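PDB 2VOS: folylpolyglutamate synthase protein FOLC from Mycobacterium tuberculosis, which probably adds L-glutamate to dihydropteroate and, repeatedly, to tetrahydrofolate at the expense of ATP, giving dihydrofolate and folylpolyglutamates. Local coordinates for residues S66-G71 / V173-G178; A70-K75 / A353-G358. All coordinates share one frame; numbering follows the deposited sequence.

Contact 1 (S66-G71 / V173-G178); sequences SIHIAG and VEVGMG. With CO (cobalt (II) ion), chain E.
Ser66 meets Val173 through its hydroxyl end, OG lying 3.7 Å from Val173 CG2. At Ile67 the backbone ladder begins: its carbonyl O accepts from Val173 N at 2.8 Å. His68 pairs with Val173 in a parallel bridge, and its ring lies with CG anti to the backbone N (chi1 -162°), which carries the CD2 edge to Val173 O, near the ring plane, at 3.2 Å. Val173 CG1 sits well out of the ring plane, 3.8 Å from His68 CD2, while NE2 is hydrogen-bonded to Thr184 OG1. Ile69 straddles the next step, its N donating to Val173 O and its O accepting from Val175 N at 2.9 Å with a nearly straight N-H...O angle of 177°. These bonds join two neighbouring central strands of the parallel part of the P-loop NTPase-like sheet of Mur ligases, strand 66-70 leading into the phosphate-binding loop. Paired with Ile69 and on its face of the sheet, Glu174 stays extended and binds cobalt through OE2 at 2.2 Å, with Thr76 and Ser98 as further protein ligands. Ala70 CB rests 3.8 Å from Val175 CG2. Beyond the strand, Gly71 N donates to a water that in turn donates to Gly178 O at 2.7 Å.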
loop_
_atom_site.group_PDB
_atom_site.type_symbol
_atom_site.label_atom_id
_atom_site.label_comp_id
_atom_site.label_asym_id
_atom_site.label_seq_id
_atom_site.Cartn_x
_atom_site.Cartn_y
_atom_site.Cartn_z
ATOM N N SER A 66 10.986 -8.020 12.942
ATOM C CA SER A 66 10.094 -7.377 11.970
ATOM C C SER A 66 9.506 -8.397 11.024
ATOM O O SER A 66 10.096 -9.454 10.758
ATOM C CB SER A 66 10.871 -6.387 11.045
ATOM O OG SER A 66 11.370 -5.222 11.737
ATOM N N ILE A 67 8.372 -8.041 10.447
ATOM C CA ILE A 67 7.842 -8.751 9.313
ATOM C C ILE A 67 7.876 -7.731 8.169
ATOM O O ILE A 67 7.355 -6.601 8.310
ATOM C CB ILE A 67 6.353 -9.158 9.602
ATOM C CG1 ILE A 67 6.290 -10.101 10.822
ATOM C CG2 ILE A 67 5.659 -9.754 8.359
ATOM C CD1 ILE A 67 4.853 -10.172 11.423
ATOM N N HIS A 68 8.504 -8.123 7.070
ATOM C CA HIS A 68 9.029 -7.224 6.067
ATOM C C HIS A 68 8.299 -7.529 4.777
ATOM O O HIS A 68 8.242 -8.669 4.326
ATOM C CB HIS A 68 10.549 -7.427 5.936
ATOM C CG HIS A 68 11.263 -6.288 5.263
ATOM N ND1 HIS A 68 12.608 -6.323 4.960
ATOM C CD2 HIS A 68 10.821 -5.068 4.868
ATOM C CE1 HIS A 68 12.962 -5.177 4.399
ATOM N NE2 HIS A 68 11.895 -4.394 4.341
ATOM N N ILE A 69 7.704 -6.513 4.156
ATOM C CA ILE A 69 6.777 -6.777 3.078
ATOM C C ILE A 69 7.153 -6.054 1.772
ATOM O O ILE A 69 7.315 -4.814 1.760
ATOM C CB ILE A 69 5.308 -6.340 3.508
ATOM C CG1 ILE A 69 4.863 -7.141 4.766
ATOM C CG2 ILE A 69 4.341 -6.468 2.373
ATOM C CD1 ILE A 69 3.783 -6.375 5.610
ATOM N N ALA A 70 7.277 -6.831 0.680
ATOM C CA ALA A 70 7.593 -6.270 -0.665
ATOM C C ALA A 70 6.591 -6.814 -1.634
ATOM O O ALA A 70 5.774 -7.703 -1.285
ATOM C CB ALA A 70 9.024 -6.632 -1.067
ATOM N N GLY A 71 6.548 -6.238 -2.840
ATOM C CA GLY A 71 5.659 -6.749 -3.870
ATOM C C GLY A 71 5.142 -5.574 -4.653
ATOM O O GLY A 71 5.552 -4.442 -4.381
ATOM N N VAL A 173 6.915 -3.879 8.429
ATOM C CA VAL A 173 7.712 -2.895 7.695
ATOM C C VAL A 173 7.469 -3.050 6.211
ATOM O O VAL A 173 7.812 -4.097 5.614
ATOM C CB VAL A 173 9.205 -3.122 7.964
ATOM C CG1 VAL A 173 10.057 -2.088 7.082
ATOM C CG2 VAL A 173 9.493 -2.972 9.498
ATOM N N GLU A 174 6.894 -2.035 5.579
ATOM C CA GLU A 174 6.650 -2.112 4.156
ATOM C C GLU A 174 7.842 -1.492 3.395
ATOM O O GLU A 174 8.300 -0.414 3.735
ATOM C CB GLU A 174 5.385 -1.324 3.796
ATOM C CG GLU A 174 5.142 -1.157 2.339
ATOM C CD GLU A 174 3.839 -0.399 2.021
ATOM O OE1 GLU A 174 3.125 0.090 2.920
ATOM O OE2 GLU A 174 3.524 -0.311 0.827
ATOM N N VAL A 175 8.303 -2.160 2.347
ATOM C CA VAL A 175 9.304 -1.594 1.427
ATOM C C VAL A 175 8.798 -0.290 0.786
ATOM O O VAL A 175 7.616 -0.171 0.429
ATOM C CB VAL A 175 9.663 -2.707 0.345
ATOM C CG1 VAL A 175 10.437 -2.172 -0.799
ATOM C CG2 VAL A 175 10.524 -3.778 1.026
ATOM N N GLY A 176 9.676 0.716 0.682
ATOM C CA GLY A 176 9.379 1.931 -0.076
ATOM C C GLY A 176 9.299 1.584 -1.550
ATOM O O GLY A 176 8.285 1.835 -2.207
HETATM N N MSE A 177 10.342 0.959 -2.084
HETATM C CA MSE A 177 10.305 0.602 -3.494
HETATM C C MSE A 177 11.295 -0.555 -3.722
HETATM O O MSE A 177 12.365 -0.553 -3.098
HETATM C CB MSE A 177 10.729 1.845 -4.261
HETATM C CG MSE A 177 10.984 1.727 -5.678
HETATM SE SE MSE A 177 11.121 3.686 -6.237
HETATM C CE MSE A 177 9.211 3.963 -6.611
ATOM N N GLY A 178 10.966 -1.529 -4.588
ATOM C CA GLY A 178 11.918 -2.654 -4.878
ATOM C C GLY A 178 12.108 -3.494 -3.611
ATOM O O GLY A 178 11.140 -4.055 -3.105
HETATM CO CO CO E . 1.927 0.795 -0.119
HETATM O O HOH W 1 8.486 -4.022 -3.510
HETATM O O HOH W 2 3.161 1.208 -1.843
HETATM O O HOH W 3 0.334 1.904 -0.931
#

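Contact 2 (A70-K75 / A353-G358); sequences AGTNGK and AHNPAG. With MG (magnesium ion), chain C; ADP (adenosine-5'-diphosphate), chain B.
Asn73 and Asn355 approach from opposite directions and join their side-chain amides by two reciprocal hydrogen bonds. Asn355 ND2 donates to Asn73 OD1 at 2.8 Å, and Asn73 ND2 returns a bond to Asn355 OD1 at 3.0 Å. Both are fairly straight, and each acceptor lies close to its donor's amide plane, yet the two planes are turned 37° apart, so the pair is twisted rather than flat. Asn355 puts CG between its backbone N and carbonyl carbon (chi1 72°), a position from which OD1 also caps the first turn of helix 356-368 by accepting from Gly358 N at 2.8 Å. The two donors reach OD1 from opposite faces of the amide, and with Ile199 O as a second acceptor for ND2 the rotation of the group is fixed. Asn73 ND2 also donates to ADP O4' at 3.2 Å, linking the amide pair to the ribose, while Ala357 CB packs against Asn73 OD1 at 3.5 Å. Thr72 CG2 packs obliquely against Asn355 ND2. Nearby, Lys75 NZ bonds both Gly71 O and the beta-phosphate atom ADP O3B, the latter at 2.8 Å. Together with Asp200, His354 binds magnesium, its NE2 at 2.0 Å, and a metal-bound water donates to Thr72 O and ADP O2B. This is the nucleotide site of a Mur ligase-type synthetase, where the P-loop after strand 66-70 faces the glutamate ligase domain across ADP and magnesium.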
loop_
_atom_site.group_PDB
_atom_site.type_symbol
_atom_site.label_atom_id
_atom_site.label_comp_id
_atom_site.label_asym_id
_atom_site.label_seq_id
_atom_site.Cartn_x
_atom_site.Cartn_y
_atom_site.Cartn_z
ATOM N N ALA A 70 7.277 -6.831 0.680
ATOM C CA ALA A 70 7.593 -6.270 -0.665
ATOM C C ALA A 70 6.591 -6.814 -1.634
ATOM O O ALA A 70 5.774 -7.703 -1.285
ATOM C CB ALA A 70 9.024 -6.632 -1.067
ATOM N N GLY A 71 6.548 -6.238 -2.840
ATOM C CA GLY A 71 5.659 -6.749 -3.870
ATOM C C GLY A 71 5.142 -5.574 -4.653
ATOM O O GLY A 71 5.552 -4.442 -4.381
ATOM N N THR A 72 4.227 -5.804 -5.590
ATOM C CA THR A 72 3.721 -4.711 -6.391
ATOM C C THR A 72 2.379 -4.223 -5.935
ATOM O O THR A 72 2.145 -3.020 -5.925
ATOM C CB THR A 72 3.599 -5.097 -7.888
ATOM O OG1 THR A 72 4.907 -5.511 -8.323
ATOM C CG2 THR A 72 3.220 -3.856 -8.678
ATOM N N ASN A 73 1.452 -5.126 -5.662
ATOM C CA ASN A 73 0.145 -4.696 -5.201
ATOM C C ASN A 73 -0.187 -5.391 -3.848
ATOM O O ASN A 73 0.179 -6.534 -3.645
ATOM C CB ASN A 73 -0.939 -5.082 -6.194
ATOM C CG ASN A 73 -0.979 -4.174 -7.429
ATOM O OD1 ASN A 73 -0.412 -4.537 -8.434
ATOM N ND2 ASN A 73 -1.695 -3.017 -7.355
ATOM N N GLY A 74 -0.899 -4.679 -2.971
ATOM C CA GLY A 74 -1.345 -5.215 -1.692
ATOM C C GLY A 74 -0.321 -5.038 -0.567
ATOM O O GLY A 74 -0.571 -5.517 0.551
ATOM N N LYS A 75 0.819 -4.385 -0.800
ATOM C CA LYS A 75 1.785 -4.287 0.319
ATOM C C LYS A 75 1.160 -3.599 1.531
ATOM O O LYS A 75 1.270 -4.084 2.665
ATOM C CB LYS A 75 3.108 -3.544 0.021
ATOM C CG LYS A 75 4.037 -4.177 -1.108
ATOM C CD LYS A 75 5.301 -3.347 -1.274
ATOM C CE LYS A 75 5.003 -1.957 -1.911
ATOM N NZ LYS A 75 4.167 -2.059 -3.181
ATOM N N ALA A 353 -5.751 2.727 -6.775
ATOM C CA ALA A 353 -5.252 2.003 -7.950
ATOM C C ALA A 353 -4.421 2.909 -8.856
ATOM O O ALA A 353 -4.859 3.986 -9.249
ATOM C CB ALA A 353 -6.398 1.399 -8.742
ATOM N N HIS A 354 -3.223 2.454 -9.198
ATOM C CA HIS A 354 -2.311 3.260 -10.001
ATOM C C HIS A 354 -1.429 2.341 -10.888
ATOM O O HIS A 354 -0.311 2.735 -11.333
ATOM C CB HIS A 354 -1.429 4.143 -9.125
ATOM C CG HIS A 354 -0.599 3.373 -8.171
ATOM N ND1 HIS A 354 -0.968 3.191 -6.857
ATOM C CD2 HIS A 354 0.560 2.701 -8.336
ATOM C CE1 HIS A 354 -0.049 2.474 -6.245
ATOM N NE2 HIS A 354 0.886 2.164 -7.117
ATOM N N ASN A 355 -1.945 1.138 -11.164
ATOM C CA ASN A 355 -1.291 0.278 -12.142
ATOM C C ASN A 355 -2.358 -0.669 -12.734
ATOM O O ASN A 355 -3.481 -0.724 -12.242
ATOM C CB ASN A 355 -0.096 -0.501 -11.536
ATOM C CG ASN A 355 -0.556 -1.644 -10.543
ATOM O OD1 ASN A 355 -1.658 -1.600 -10.043
ATOM N ND2 ASN A 355 0.263 -2.659 -10.339
ATOM N N PRO A 356 -2.009 -1.406 -13.799
ATOM C CA PRO A 356 -3.044 -2.212 -14.471
ATOM C C PRO A 356 -3.618 -3.281 -13.553
ATOM O O PRO A 356 -4.830 -3.409 -13.504
ATOM C CB PRO A 356 -2.304 -2.851 -15.641
ATOM C CG PRO A 356 -1.295 -1.768 -16.017
ATOM C CD PRO A 356 -0.807 -1.257 -14.633
ATOM N N ALA A 357 -2.773 -4.043 -12.848
ATOM C CA ALA A 357 -3.288 -5.030 -11.892
ATOM C C ALA A 357 -4.273 -4.426 -10.853
ATOM O O ALA A 357 -5.327 -5.023 -10.612
ATOM C CB ALA A 357 -2.171 -5.770 -11.185
ATOM N N GLY A 358 -3.938 -3.280 -10.232
ATOM C CA GLY A 358 -4.837 -2.663 -9.282
ATOM C C GLY A 358 -6.120 -2.132 -9.945
ATOM O O GLY A 358 -7.212 -2.237 -9.360
HETATM MG MG MG C . 2.499 1.008 -6.598
HETATM P PB ADP B . 0.791 -1.290 -2.302
HETATM O O1B ADP B . 1.120 -0.885 -0.888
HETATM O O2B ADP B . 0.861 -0.144 -3.272
HETATM O O3B ADP B . 1.445 -2.540 -2.806
HETATM P PA ADP B . -2.061 -1.282 -1.492
HETATM O O1A ADP B . -1.872 0.177 -1.103
HETATM O O2A ADP B . -2.718 -2.335 -0.615
HETATM O O3A ADP B . -0.744 -1.826 -2.299
HETATM O "O5'" ADP B . -3.085 -1.171 -2.748
HETATM C "C5'" ADP B . -2.985 -0.208 -3.808
HETATM C "C4'" ADP B . -4.130 -0.548 -4.787
HETATM O "O4'" ADP B . -3.870 -1.851 -5.378
HETATM C "C3'" ADP B . -5.486 -0.771 -4.120
HETATM O "O3'" ADP B . -6.297 0.382 -4.217
HETATM C "C2'" ADP B . -6.225 -1.831 -4.886
HETATM O "O2'" ADP B . -6.741 -1.190 -6.103
HETATM C "C1'" ADP B . -5.083 -2.642 -5.441
HETATM N N9 ADP B . -4.724 -3.888 -4.704
HETATM C C8 ADP B . -4.408 -4.102 -3.383
HETATM N N7 ADP B . -4.083 -5.415 -3.192
HETATM C C5 ADP B . -4.085 -6.006 -4.424
HETATM C C6 ADP B . -3.804 -7.340 -4.966
HETATM N N6 ADP B . -3.434 -8.353 -4.154
HETATM N N1 ADP B . -3.989 -7.502 -6.282
HETATM C C2 ADP B . -4.416 -6.554 -7.155
HETATM N N3 ADP B . -4.669 -5.282 -6.747
HETATM C C4 ADP B . -4.528 -5.006 -5.409
HETATM O O HOH W 4 0.869 -0.592 -6.012
HETATM O O HOH W 5 3.672 2.523 -6.598
#

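The centres of contacts 1 and 2 are 13 Å apart, and both start from the same piece of chain: they share Ala70 and Gly71, where strand 66-70 gives way to the loop before helix 75-88. Contact 1 lies within the mixed eight-stranded sheet, reaching strand 170-174 about a hundred residues later; contact 2 leaves that sheet for the start of helix 356-368, in the glutamate ligase domain. They touch directly, Glu174 OE2 being 3.4 Å from Lys75 CB. One loop thus connects the sheet core and its cobalt ligand to the facing domain and its magnesium ligand, with ADP bound between, an arrangement consistent with a nucleotide site completed by two domains.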